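Enoyl-CoA hydratase (Mycobacterium thermoresistibile, PDB 3T3W) probably catalyses the hydration of enoyl-CoA thioesters in lipid metabolism. Local coordinates at residues R105-S110 against A243-V248; D152-V155 against G161-Y164; H165-E170 against K177-T182. All blocks are in the same frame, centred on the assembly; numbering follows the deposited sequence.

Contact 1. Residues R105-S110 against A243-V248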
# COMPACT_ATOMS: atom_id res chain seq x y z
N ARG F 105 -15.95 -21.55 -2.59
CA ARG F 105 -17.38 -21.13 -2.55
C ARG F 105 -17.68 -19.90 -1.68
O ARG F 105 -18.73 -19.29 -1.84
CB ARG F 105 -18.26 -22.28 -2.11
CG ARG F 105 -18.28 -23.40 -3.13
CD ARG F 105 -19.38 -24.38 -2.74
NE ARG F 105 -19.66 -25.36 -3.78
CZ ARG F 105 -19.14 -26.57 -3.87
NH1 ARG F 105 -18.22 -26.99 -3.00
NH2 ARG F 105 -19.58 -27.40 -4.83
N TYR F 106 -16.77 -19.56 -0.77
CA TYR F 106 -16.96 -18.41 0.05
C TYR F 106 -16.13 -17.26 -0.58
O TYR F 106 -16.70 -16.34 -1.21
CB TYR F 106 -16.62 -18.73 1.51
CG TYR F 106 -17.49 -19.85 2.12
CD1 TYR F 106 -18.76 -20.12 1.61
CD2 TYR F 106 -17.05 -20.59 3.22
CE1 TYR F 106 -19.54 -21.11 2.18
CE2 TYR F 106 -17.83 -21.57 3.80
CZ TYR F 106 -19.07 -21.83 3.26
OH TYR F 106 -19.89 -22.80 3.81
N LEU F 107 -14.82 -17.38 -0.56
CA LEU F 107 -13.96 -16.26 -0.98
C LEU F 107 -14.01 -15.96 -2.49
O LEU F 107 -14.28 -14.81 -2.89
CB LEU F 107 -12.53 -16.54 -0.55
CG LEU F 107 -11.55 -15.36 -0.69
CD1 LEU F 107 -11.97 -14.24 0.22
CD2 LEU F 107 -10.14 -15.81 -0.35
N GLU F 108 -13.72 -16.96 -3.32
CA GLU F 108 -13.61 -16.75 -4.77
C GLU F 108 -14.98 -16.34 -5.37
O GLU F 108 -15.05 -15.43 -6.19
CB GLU F 108 -13.08 -18.01 -5.47
CG GLU F 108 -12.93 -17.94 -6.99
CD GLU F 108 -12.65 -19.30 -7.63
OE1 GLU F 108 -11.86 -20.09 -7.05
OE2 GLU F 108 -13.25 -19.59 -8.71
N TYR F 109 -16.06 -16.99 -4.92
CA TYR F 109 -17.38 -16.65 -5.42
C TYR F 109 -17.72 -15.21 -5.08
O TYR F 109 -18.16 -14.47 -5.93
CB TYR F 109 -18.43 -17.56 -4.81
CG TYR F 109 -18.61 -18.94 -5.45
CD1 TYR F 109 -17.73 -19.45 -6.41
CD2 TYR F 109 -19.67 -19.76 -5.06
CE1 TYR F 109 -17.91 -20.73 -6.96
CE2 TYR F 109 -19.85 -21.04 -5.62
CZ TYR F 109 -18.98 -21.52 -6.55
OH TYR F 109 -19.15 -22.82 -7.09
N SER F 110 -17.52 -14.82 -3.83
CA SER F 110 -17.91 -13.49 -3.38
C SER F 110 -17.08 -12.42 -4.12
O SER F 110 -17.63 -11.39 -4.53
CB SER F 110 -17.82 -13.35 -1.87
OG SER F 110 -18.86 -14.03 -1.18
N ALA F 243 -5.86 -7.26 -1.31
CA ALA F 243 -4.79 -7.80 -0.45
C ALA F 243 -5.29 -8.07 0.99
O ALA F 243 -4.94 -9.10 1.57
CB ALA F 243 -3.56 -6.85 -0.43
N ALA F 244 -6.12 -7.19 1.53
CA ALA F 244 -6.62 -7.33 2.90
C ALA F 244 -7.59 -8.49 3.00
O ALA F 244 -7.56 -9.29 3.96
CB ALA F 244 -7.26 -6.02 3.39
N ILE F 245 -8.45 -8.64 1.99
CA ILE F 245 -9.38 -9.78 1.96
C ILE F 245 -8.62 -11.12 1.94
O ILE F 245 -8.94 -12.05 2.67
CB ILE F 245 -10.29 -9.69 0.70
CG1 ILE F 245 -11.32 -8.56 0.88
CG2 ILE F 245 -10.99 -11.03 0.47
CD1 ILE F 245 -12.42 -8.88 1.88
N GLN F 246 -7.57 -11.20 1.14
CA GLN F 246 -6.74 -12.39 1.11
C GLN F 246 -6.05 -12.64 2.47
O GLN F 246 -5.99 -13.80 2.96
CB GLN F 246 -5.74 -12.32 -0.05
CG GLN F 246 -6.35 -12.29 -1.45
CD GLN F 246 -7.19 -13.51 -1.78
OE1 GLN F 246 -6.94 -14.61 -1.28
NE2 GLN F 246 -8.17 -13.32 -2.68
N SER F 247 -5.55 -11.56 3.09
CA SER F 247 -4.90 -11.68 4.38
C SER F 247 -5.84 -12.24 5.44
O SER F 247 -5.46 -13.17 6.20
CB SER F 247 -4.34 -10.33 4.82
OG SER F 247 -3.39 -10.47 5.83
N VAL F 248 -7.05 -11.70 5.50
CA VAL F 248 -7.97 -12.11 6.56
C VAL F 248 -8.48 -13.52 6.32
O VAL F 248 -8.75 -14.26 7.27
CB VAL F 248 -9.10 -11.07 6.79
CG1 VAL F 248 -10.00 -11.55 7.93
CG2 VAL F 248 -8.49 -9.70 7.14

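Contact 2. Residues D152-V155 against G161-Y164. With ZN (zinc ion), chain T.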
# COMPACT_ATOMS: atom_id res chain seq x y z
N ASP F 152 -22.47 -10.78 12.84
CA ASP F 152 -21.54 -11.86 12.59
C ASP F 152 -21.03 -12.41 13.91
O ASP F 152 -19.97 -11.99 14.35
CB ASP F 152 -20.38 -11.42 11.71
CG ASP F 152 -19.46 -12.55 11.35
OD1 ASP F 152 -19.79 -13.73 11.70
OD2 ASP F 152 -18.37 -12.24 10.78
N PRO F 153 -21.79 -13.34 14.53
CA PRO F 153 -21.41 -13.91 15.82
C PRO F 153 -20.48 -15.13 15.78
O PRO F 153 -20.48 -15.94 16.76
CB PRO F 153 -22.76 -14.28 16.43
CG PRO F 153 -23.63 -14.59 15.28
CD PRO F 153 -23.18 -13.71 14.15
N VAL F 154 -19.66 -15.28 14.74
CA VAL F 154 -18.83 -16.50 14.63
C VAL F 154 -17.70 -16.60 15.62
O VAL F 154 -17.15 -17.68 15.78
CB VAL F 154 -18.23 -16.77 13.22
CG1 VAL F 154 -19.32 -17.12 12.24
CG2 VAL F 154 -17.34 -15.64 12.75
N VAL F 155 -17.38 -15.52 16.36
CA VAL F 155 -16.38 -15.63 17.44
C VAL F 155 -16.80 -16.71 18.45
O VAL F 155 -15.94 -17.45 18.98
CB VAL F 155 -16.08 -14.25 18.11
CG1 VAL F 155 -15.44 -14.39 19.50
CG2 VAL F 155 -15.18 -13.38 17.19
N GLY F 161 -14.41 -13.81 12.69
CA GLY F 161 -15.20 -13.19 11.63
C GLY F 161 -15.28 -14.13 10.43
O GLY F 161 -14.44 -15.04 10.27
N VAL F 162 -16.25 -13.89 9.56
CA VAL F 162 -16.42 -14.74 8.35
C VAL F 162 -15.27 -14.57 7.35
O VAL F 162 -14.35 -13.70 7.51
CB VAL F 162 -17.78 -14.47 7.67
CG1 VAL F 162 -18.93 -14.92 8.61
CG2 VAL F 162 -17.91 -12.98 7.29
N GLU F 163 -15.33 -15.39 6.30
CA GLU F 163 -14.19 -15.62 5.41
C GLU F 163 -13.81 -14.43 4.54
O GLU F 163 -12.66 -14.34 4.10
CB GLU F 163 -14.57 -16.78 4.46
CG GLU F 163 -14.65 -18.15 5.13
CD GLU F 163 -15.97 -18.50 5.85
OE1 GLU F 163 -16.87 -17.63 5.98
OE2 GLU F 163 -16.07 -19.65 6.34
N TYR F 164 -14.77 -13.54 4.28
CA TYR F 164 -14.63 -12.39 3.41
C TYR F 164 -14.79 -11.19 4.33
O TYR F 164 -15.91 -10.84 4.76
CB TYR F 164 -15.72 -12.42 2.35
CG TYR F 164 -15.78 -11.32 1.30
CD1 TYR F 164 -15.27 -11.52 0.03
CD2 TYR F 164 -16.45 -10.12 1.53
CE1 TYR F 164 -15.36 -10.54 -0.97
CE2 TYR F 164 -16.59 -9.16 0.53
CZ TYR F 164 -16.05 -9.38 -0.74
OH TYR F 164 -16.17 -8.46 -1.76
ZN ZN T . -14.75 -20.84 7.50
O HOH W 1 -16.34 -20.70 8.88

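Contact 3. Residues H165-E170 against K177-T182. With EDO (1,2-ethanediol), chain V.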
# COMPACT_ATOMS: atom_id res chain seq x y z
N HIS F 165 -13.67 -10.59 4.69
CA HIS F 165 -13.64 -9.56 5.71
C HIS F 165 -13.99 -8.19 5.13
O HIS F 165 -13.15 -7.33 4.93
CB HIS F 165 -12.29 -9.52 6.46
CG HIS F 165 -12.31 -8.62 7.67
ND1 HIS F 165 -12.70 -9.06 8.89
CD2 HIS F 165 -12.12 -7.25 7.78
CE1 HIS F 165 -12.69 -8.01 9.75
NE2 HIS F 165 -12.35 -6.91 9.07
N GLY F 166 -15.29 -7.98 4.93
CA GLY F 166 -15.82 -6.67 4.57
C GLY F 166 -15.96 -5.75 5.79
O GLY F 166 -16.12 -4.55 5.63
N HIS F 167 -15.92 -6.34 6.99
CA HIS F 167 -16.36 -5.65 8.19
C HIS F 167 -15.68 -4.30 8.35
O HIS F 167 -16.34 -3.27 8.61
CB HIS F 167 -16.09 -6.47 9.47
CG HIS F 167 -16.51 -7.91 9.40
ND1 HIS F 167 -15.97 -8.80 8.49
CD2 HIS F 167 -17.39 -8.65 10.20
CE1 HIS F 167 -16.51 -10.02 8.71
NE2 HIS F 167 -17.36 -9.93 9.77
N THR F 168 -14.36 -4.28 8.30
CA THR F 168 -13.61 -3.07 8.53
C THR F 168 -13.92 -1.98 7.50
O THR F 168 -13.98 -0.81 7.84
CB THR F 168 -12.09 -3.35 8.59
OG1 THR F 168 -11.85 -4.25 9.68
CG2 THR F 168 -11.24 -2.07 8.84
N TRP F 169 -14.02 -2.40 6.24
CA TRP F 169 -14.31 -1.51 5.12
C TRP F 169 -15.70 -0.94 5.20
O TRP F 169 -15.93 0.25 4.87
CB TRP F 169 -14.18 -2.30 3.83
CG TRP F 169 -12.79 -2.86 3.62
CD1 TRP F 169 -12.33 -4.09 4.01
CD2 TRP F 169 -11.65 -2.17 3.03
NE1 TRP F 169 -11.01 -4.24 3.69
CE2 TRP F 169 -10.52 -3.09 3.12
CE3 TRP F 169 -11.45 -0.91 2.47
CZ2 TRP F 169 -9.29 -2.78 2.61
CZ3 TRP F 169 -10.18 -0.60 1.93
CH2 TRP F 169 -9.12 -1.51 2.02
N GLU F 170 -16.63 -1.75 5.66
CA GLU F 170 -18.07 -1.41 5.65
C GLU F 170 -18.53 -0.64 6.89
O GLU F 170 -19.40 0.24 6.80
CB GLU F 170 -18.88 -2.69 5.51
CG GLU F 170 -18.66 -3.41 4.19
CD GLU F 170 -19.40 -2.82 3.00
OE1 GLU F 170 -20.27 -1.93 3.19
OE2 GLU F 170 -19.13 -3.33 1.89
N LYS F 177 -14.86 -4.31 15.31
CA LYS F 177 -14.33 -5.05 16.46
C LYS F 177 -15.48 -5.22 17.44
O LYS F 177 -15.63 -6.27 18.02
CB LYS F 177 -13.16 -4.32 17.11
CG LYS F 177 -11.88 -4.44 16.28
CD LYS F 177 -10.76 -3.67 16.96
CE LYS F 177 -9.59 -3.37 16.12
NZ LYS F 177 -8.58 -2.48 16.84
N GLU F 178 -16.25 -4.16 17.66
CA GLU F 178 -17.35 -4.25 18.67
C GLU F 178 -18.28 -5.41 18.34
O GLU F 178 -18.63 -6.22 19.22
CB GLU F 178 -18.14 -2.97 18.75
CG GLU F 178 -19.27 -2.96 19.76
CD GLU F 178 -20.11 -1.69 19.73
OE1 GLU F 178 -19.66 -0.66 19.15
OE2 GLU F 178 -21.25 -1.74 20.28
N ILE F 179 -18.75 -5.46 17.10
CA ILE F 179 -19.74 -6.49 16.73
C ILE F 179 -19.13 -7.88 16.61
O ILE F 179 -19.82 -8.86 16.85
CB ILE F 179 -20.63 -6.12 15.54
CG1 ILE F 179 -19.83 -6.08 14.27
CG2 ILE F 179 -21.33 -4.76 15.79
CD1 ILE F 179 -19.82 -7.33 13.47
N LEU F 180 -17.84 -7.98 16.27
CA LEU F 180 -17.17 -9.29 16.27
C LEU F 180 -16.92 -9.79 17.73
O LEU F 180 -17.15 -10.97 18.04
CB LEU F 180 -15.86 -9.22 15.49
CG LEU F 180 -16.00 -9.19 13.95
CD1 LEU F 180 -14.61 -8.99 13.30
CD2 LEU F 180 -16.69 -10.47 13.41
N PHE F 181 -16.49 -8.88 18.60
CA PHE F 181 -16.14 -9.23 19.96
C PHE F 181 -17.41 -9.64 20.76
O PHE F 181 -17.32 -10.48 21.67
CB PHE F 181 -15.47 -8.07 20.70
CG PHE F 181 -14.07 -7.73 20.24
CD1 PHE F 181 -13.31 -8.57 19.44
CD2 PHE F 181 -13.51 -6.53 20.64
CE1 PHE F 181 -12.01 -8.24 19.07
CE2 PHE F 181 -12.21 -6.16 20.26
CZ PHE F 181 -11.44 -7.01 19.48
N THR F 182 -18.56 -9.04 20.43
CA THR F 182 -19.78 -9.26 21.20
C THR F 182 -20.74 -10.20 20.53
O THR F 182 -21.60 -10.80 21.21
CB THR F 182 -20.56 -7.97 21.49
OG1 THR F 182 -20.94 -7.37 20.24
CG2 THR F 182 -19.77 -7.01 22.36
C1 EDO V . -9.37 0.94 16.99
O1 EDO V . -10.10 -0.26 16.96
C2 EDO V . -8.44 0.99 15.81
O2 EDO V . -7.44 0.04 16.02

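Contact 1. Residues R105-S110 against A243-V248
Leu107 overlaps Ile245 and Gln246 with the two branches of its side chain. It is the one residue of 105-110 that touches the other segment. CG stands anti to the backbone N (chi1 -170°), and the fork is carried out from helix 95-115 toward helix 241-263. One branch, CD1, meets CG2 of Ile245 at 3.4 Å, which is tight for two methyl carbons. The two side chains run alongside each other, pointing opposite ways. The other branch, CD2, lies against the amide of Gln246, 3.5 Å from OE1 and 3.9 Å from NE2. Gln246 reaches this place because its chain bends at chi2 (-61°), which turns the amide toward Leu107. Its polar end is used across a subunit boundary: OE1 is hydrogen-bonded to Arg230 of the second subunit. Leu107 therefore covers a group that also takes part in the assembly. The backbones stay well apart, with 8.5 Å between CA of Leu107 and CA of Gln246. Tyr106 stacks on His81, and Arg105 forms a salt bridge with Asp50 of helix 46-61. Helix 95-115 is thus packed between helix 46-61 and helix 241-263, and the latter continues into contacts with other subunits.

Contact 2. Residues D152-V155 against G161-Y164
Gly161 begins the second segment by lying close to both Val154 and Asp152. Its CA is 3.4 Å from CG2 of Val154, a tight carbon contact. Its backbone angles (phi 89°, psi 162°) would press any side chain against the preceding carbonyl oxygen. Val162 follows and donates its backbone N-H to Asp152 OD2 at 3.0 Å. The N-H...O angle is 151°, and the oxygen uses its syn lone pair. The valine also packs on the same carboxylate, with CG1 3.4 Å from Asp152 OD1. Val154 CG1 adds a looser apolar contact with Val162 CG1 at 4.3 Å. Glu163 turns away to the metal site, where OE2 binds the zinc ion at 2.1 Å, as does a water; Glu102, His252 and His256 complete the protein ligands. The side chain of Tyr164 packs on Ser110 of helix 95-115. The carboxylate of Asp152 is buried and well provided for. OD1 is hydrogen-bonded to Ser130 and weakly to Val154 N, while OD2 also pairs with His167. Bonds on both oxygens fix the rotation of the group, so one side chain ties the two limbs of the loop together just before the zinc ligand.

Contact 3. Residues H165-E170 against K177-T182
Two short successive helices, 167-171 and 173-182, turn back on each other here, and His167, in the first of them, meets Leu180 near the end of the second. The two side chains cross at about a right angle. Leu180 CD2 comes 3.7 Å from His167 NE2, and CD1 lies over one face of the imidazole. Ile179 approaches the edge of this ring, with its CD1 4.3 Å from His167 CD2. The ring is also held by its polar end, since NE2 is hydrogen-bonded to Asp152, and Trp137 meets it edge-to-face. Leu180 CD1 also reaches the edge of the neighbouring His165 ring, 4.2 Å from CE1. With CG anti to the backbone N (chi1 -171°), that ring is placed so that ND1 of His167 lies 3.3 Å above its face. NE2 of His165 shares a nearly straight hydrogen bond of 2.8 Å with Thr168 OG1. In this crotonase-family chain the two helices lie against the third subunit. Lys177 runs out extended to that subunit, where NZ forms a salt bridge with Asp140. The same NZ binds both oxygens of a 1,2-ethanediol, probably from the crystallisation liquor, with O1 at 2.7 Å. Glu178 reaches Arg199 of that subunit. Near the end of the helix, Glu178 O is gripped from opposite faces of its plane by Thr182 OG1 at 2.8 Å and by Thr182 N.

How the contacts relate
All three contacts are buried, but their chemistry differs. Contact 1 is mainly leucine packing, on Ile245 and on the amide of Gln246, between two long helices, and the loop it closes contains the other two. Contact 2 is a polar loop closure, made by a carboxylate and a backbone N-H. Contact 3 is histidine and leucine packing between two short neighbouring helices. Contacts 2 and 3 are the nearest pair, with centres about 8 Å apart. Contact 1 touches both: Tyr106 lies against Glu163, and Val248 against His165. Contact 3 reaches the third subunit with eight residues, contact 1 with four and contact 2 with one; contact 2 holds Glu163, one of four protein ligands of the zinc ion.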